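PDB 3KHY: propionate kinase from Francisella tularensis subsp. tularensis, which probably catalyses the magnesium-dependent, reversible transfer of phosphate from ATP to acetate or propionate, yielding the acyl phosphate and ADP. Local coordinates for residues E161-H164 with I168-Y171. Residues are numbered along the deposited sequence; the frame is centred on the assembly and turned at random.
Sequences ELTH and IRKY
Leu162 makes the first link to the loop after the helix: its carbonyl O takes the N-H of Ile168 at 3.1 Å, a fairly straight bond with 163° at the hydrogen. The donor arrives bent off the C=O direction, at 145°, and modestly tilted from the carbonyl plane. The same residue meets Ile168 through its side chain, the two lying alongside each other and pointing the same way, with Leu162 CB and CD2 both 4.2 Å from Ile168 CD1. With chi1 at -59°, Ile168 CG1 sits beside its own backbone N, which brings it beside the Leu162 carbonyl oxygen, 3.6 Å from Leu162 O. In the homodimer this apolar pair faces the other copy of the protein, where Met259 of the second subunit packs on Leu162 and Tyr244 of the second subunit on Ile168. The backbone bond closes a short loop at the end of helix 160-164, with three residues between the segments, in this acetokinase-family, actin-like ATPase fold. At Thr163 the backbone itself does the touching, CA donating a nearly linear C-H contact to Ile168 O at 3.4 Å. One water joins Thr163 OG1 to that same carbonyl, 2.7 Å from Ile168 O. A second accepts from Arg169 NH1 and donates to Thr163 O, tying the guanidinium to the helix end. Thr163 CG2 lies obliquely and loosely, 4.4 Å from Arg169 NH1, and sits over the centre of one His164 ring face.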
# COMPACT_ATOMS: atom_id res chain seq x y z
N GLU A 161 -18.93 8.20 4.07
CA GLU A 161 -20.00 7.62 3.27
C GLU A 161 -19.54 6.50 2.34
O GLU A 161 -20.27 5.54 2.11
CB GLU A 161 -20.70 8.69 2.44
CG GLU A 161 -21.85 8.15 1.61
CD GLU A 161 -22.78 9.25 1.14
OE1 GLU A 161 -23.82 9.46 1.81
OE2 GLU A 161 -22.47 9.90 0.12
N LEU A 162 -18.34 6.63 1.79
CA LEU A 162 -17.80 5.58 0.94
C LEU A 162 -17.49 4.31 1.74
O LEU A 162 -17.75 3.19 1.30
CB LEU A 162 -16.56 6.07 0.20
CG LEU A 162 -16.88 7.13 -0.87
CD1 LEU A 162 -15.61 7.60 -1.52
CD2 LEU A 162 -17.81 6.52 -1.91
N THR A 163 -16.94 4.51 2.94
CA THR A 163 -16.65 3.42 3.85
C THR A 163 -17.92 2.66 4.25
O THR A 163 -17.97 1.44 4.17
CB THR A 163 -15.96 3.95 5.12
OG1 THR A 163 -14.72 4.55 4.74
CG2 THR A 163 -15.71 2.82 6.13
N HIS A 164 -18.94 3.41 4.65
CA HIS A 164 -20.11 2.81 5.30
C HIS A 164 -21.32 2.57 4.38
O HIS A 164 -21.83 1.46 4.32
CB HIS A 164 -20.48 3.61 6.55
CG HIS A 164 -19.38 3.65 7.56
ND1 HIS A 164 -19.07 2.58 8.37
CD2 HIS A 164 -18.48 4.62 7.85
CE1 HIS A 164 -18.05 2.90 9.14
NE2 HIS A 164 -17.66 4.13 8.84
N ILE A 168 -16.82 0.24 1.18
CA ILE A 168 -15.46 0.22 0.67
C ILE A 168 -14.49 0.20 1.84
O ILE A 168 -14.42 1.15 2.63
CB ILE A 168 -15.16 1.44 -0.23
CG1 ILE A 168 -16.12 1.44 -1.42
CG2 ILE A 168 -13.71 1.42 -0.70
CD1 ILE A 168 -16.08 2.72 -2.24
N ARG A 169 -13.76 -0.91 1.95
CA ARG A 169 -12.78 -1.13 3.03
C ARG A 169 -11.94 -2.34 2.62
O ARG A 169 -12.22 -2.99 1.61
CB ARG A 169 -13.48 -1.46 4.36
CG ARG A 169 -14.30 -2.75 4.27
CD ARG A 169 -15.32 -2.95 5.38
NE ARG A 169 -14.73 -3.22 6.69
CZ ARG A 169 -14.87 -2.43 7.75
NH1 ARG A 169 -15.57 -1.30 7.64
NH2 ARG A 169 -14.31 -2.75 8.93
N LYS A 170 -10.90 -2.63 3.39
CA LYS A 170 -10.12 -3.83 3.17
C LYS A 170 -10.91 -5.05 3.66
O LYS A 170 -11.38 -5.07 4.80
CB LYS A 170 -8.80 -3.74 3.93
CG LYS A 170 -7.98 -5.04 3.88
CD LYS A 170 -6.66 -4.86 4.62
CE LYS A 170 -5.66 -4.18 3.70
NZ LYS A 170 -4.30 -4.21 4.23
N TYR A 171 -11.07 -6.05 2.78
CA TYR A 171 -11.63 -7.35 3.17
C TYR A 171 -10.58 -8.46 3.16
O TYR A 171 -10.69 -9.43 3.90
CB TYR A 171 -12.77 -7.76 2.23
CG TYR A 171 -13.96 -6.85 2.33
CD1 TYR A 171 -14.89 -7.00 3.34
CD2 TYR A 171 -14.13 -5.81 1.43
CE1 TYR A 171 -15.98 -6.14 3.46
CE2 TYR A 171 -15.22 -4.95 1.53
CZ TYR A 171 -16.14 -5.12 2.55
OH TYR A 171 -17.22 -4.26 2.65
O HOH W 1 -12.77 2.49 4.30
O HOH W 2 -17.72 -0.46 6.16